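Local atomic coordinates of aquaporin aqpM (Methanothermobacter marburgensis str. Marburg, PDB entry 2F2B), a protein that forms homotetramers of membrane channels that let water move in both directions, driven by osmosis, with a transient glycerol flux. Residues Ser194-Pro200 and Tyr225-Pro229. Numbering follows the deposited sequence.
Sequences SGSSLNP and YVIGP
Y225 and P229, one turn apart on helix 224-243, pack against the pore-forming loop of the second aquaporin repeat, whose NPA motif begins with N199 and P200. Y225 has the larger reach. With its CG anti to its own carbonyl carbon (chi1 -54°), the ring extends along the loop and reaches back to S194, just before G195 leaves the helical conformation with positive phi; there Y225 OH donates to S194 O at 2.7 Å. The hydroxyl lies in the carbonyl plane and meets a lone pair, the C=O...O angle being 136°. Near the root of the ring, S197 CB approaches Y225 CD1 obliquely, at 3.5 Å. The polar ends of both serines are engaged elsewhere: S194 OG bonds to E150 and S197 OG to T203, while E150 also receives bonds from the backbone N of S197 and L198 and probably helps to fix the loop.

At the other end, P200 opens helix 200-214 and fits its ring against the backbone of Y225 and the ring of P229. The two rings lie alongside, running opposite ways, with P200 CD 4.0 Å from P229 CB. P229 also packs its CB and CG against the peptide joining L198 to N199. N199 sets its CB away from helix 224-243; its OD1 caps helix 200-214 at the N of R202, and its ND2 bonds to I81 O and to a bound glycerol, as befits an NPA asparagine facing the pore. Buried Y225 O has no hydrogen-bond partner in the model; the P200 ring lies over it, P200 CG 3.2 Å from Y225 O, and P200 CA adds a weak CA-H...O contact at 3.3 Å.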
loop_
_atom_site.group_PDB
_atom_site.type_symbol
_atom_site.label_atom_id
_atom_site.label_comp_id
_atom_site.label_asym_id
_atom_site.label_seq_id
_atom_site.Cartn_x
_atom_site.Cartn_y
_atom_site.Cartn_z
ATOM N N SER A 194 -0.905 -13.993 -17.304
ATOM C CA SER A 194 -1.908 -13.694 -18.329
ATOM C C SER A 194 -2.143 -12.200 -18.519
ATOM O O SER A 194 -2.913 -11.794 -19.389
ATOM C CB SER A 194 -3.240 -14.324 -17.942
ATOM O OG SER A 194 -3.744 -13.692 -16.774
ATOM N N GLY A 195 -1.496 -11.384 -17.696
ATOM C CA GLY A 195 -1.706 -9.951 -17.773
ATOM C C GLY A 195 -2.749 -9.577 -16.732
ATOM O O GLY A 195 -2.969 -8.402 -16.447
ATOM N N SER A 196 -3.397 -10.598 -16.173
ATOM C CA SER A 196 -4.419 -10.434 -15.133
ATOM C C SER A 196 -5.500 -9.412 -15.472
ATOM O O SER A 196 -5.665 -8.406 -14.775
ATOM C CB SER A 196 -3.758 -10.057 -13.803
ATOM O OG SER A 196 -4.720 -9.986 -12.761
ATOM N N SER A 197 -6.240 -9.681 -16.543
ATOM C CA SER A 197 -7.316 -8.799 -16.988
ATOM C C SER A 197 -8.534 -8.811 -16.066
ATOM O O SER A 197 -8.957 -7.761 -15.578
ATOM C CB SER A 197 -7.768 -9.199 -18.393
ATOM O OG SER A 197 -9.022 -8.613 -18.686
ATOM N N LEU A 198 -9.097 -10.003 -15.862
ATOM C CA LEU A 198 -10.282 -10.211 -15.021
ATOM C C LEU A 198 -11.457 -9.402 -15.549
ATOM O O LEU A 198 -12.506 -9.342 -14.908
ATOM C CB LEU A 198 -10.012 -9.740 -13.584
ATOM C CG LEU A 198 -8.642 -9.981 -12.948
ATOM C CD1 LEU A 198 -8.645 -9.398 -11.528
ATOM C CD2 LEU A 198 -8.328 -11.475 -12.923
ATOM N N ASN A 199 -11.302 -8.832 -16.738
ATOM C CA ASN A 199 -12.305 -7.912 -17.264
ATOM C C ASN A 199 -12.308 -7.845 -18.797
ATOM O O ASN A 199 -11.374 -7.318 -19.398
ATOM C CB ASN A 199 -11.944 -6.543 -16.678
ATOM C CG ASN A 199 -12.972 -5.481 -16.947
ATOM O OD1 ASN A 199 -13.592 -5.438 -18.009
ATOM N ND2 ASN A 199 -13.135 -4.583 -15.983
ATOM N N PRO A 200 -13.371 -8.350 -19.448
ATOM C CA PRO A 200 -13.434 -8.319 -20.915
ATOM C C PRO A 200 -13.303 -6.921 -21.535
ATOM O O PRO A 200 -12.721 -6.770 -22.608
ATOM C CB PRO A 200 -14.790 -8.961 -21.216
ATOM C CG PRO A 200 -14.964 -9.927 -20.070
ATOM C CD PRO A 200 -14.522 -9.081 -18.890
ATOM N N TYR A 225 -9.810 -13.732 -22.445
ATOM C CA TYR A 225 -10.277 -12.646 -21.592
ATOM C C TYR A 225 -11.777 -12.395 -21.590
ATOM O O TYR A 225 -12.261 -11.449 -20.966
ATOM C CB TYR A 225 -9.489 -11.392 -21.965
ATOM C CG TYR A 225 -8.006 -11.660 -21.883
ATOM C CD1 TYR A 225 -7.379 -11.817 -20.645
ATOM C CD2 TYR A 225 -7.245 -11.873 -23.039
ATOM C CE1 TYR A 225 -6.039 -12.186 -20.557
ATOM C CE2 TYR A 225 -5.902 -12.244 -22.960
ATOM C CZ TYR A 225 -5.307 -12.400 -21.715
ATOM O OH TYR A 225 -3.993 -12.786 -21.620
ATOM N N VAL A 226 -12.510 -13.246 -22.298
ATOM C CA VAL A 226 -13.960 -13.157 -22.330
ATOM C C VAL A 226 -14.466 -14.364 -21.550
ATOM O O VAL A 226 -15.170 -14.224 -20.552
ATOM C CB VAL A 226 -14.516 -13.220 -23.772
ATOM C CG1 VAL A 226 -16.038 -13.241 -23.739
ATOM C CG2 VAL A 226 -14.031 -12.018 -24.569
ATOM N N ILE A 227 -14.071 -15.553 -21.997
ATOM C CA ILE A 227 -14.492 -16.790 -21.354
ATOM C C ILE A 227 -13.938 -16.941 -19.937
ATOM O O ILE A 227 -14.676 -17.270 -19.012
ATOM C CB ILE A 227 -14.062 -18.019 -22.189
ATOM C CG1 ILE A 227 -14.624 -17.909 -23.610
ATOM C CG2 ILE A 227 -14.574 -19.298 -21.536
ATOM C CD1 ILE A 227 -14.162 -19.014 -24.546
ATOM N N GLY A 228 -12.639 -16.704 -19.775
ATOM C CA GLY A 228 -12.021 -16.836 -18.465
ATOM C C GLY A 228 -12.711 -16.036 -17.373
ATOM O O GLY A 228 -13.162 -16.601 -16.368
ATOM N N PRO A 229 -12.803 -14.709 -17.532
ATOM C CA PRO A 229 -13.455 -13.870 -16.521
ATOM C C PRO A 229 -14.925 -14.211 -16.290
ATOM O O PRO A 229 -15.383 -14.282 -15.149
ATOM C CB PRO A 229 -13.262 -12.458 -17.073
ATOM C CG PRO A 229 -11.933 -12.566 -17.774
ATOM C CD PRO A 229 -12.084 -13.880 -18.516
#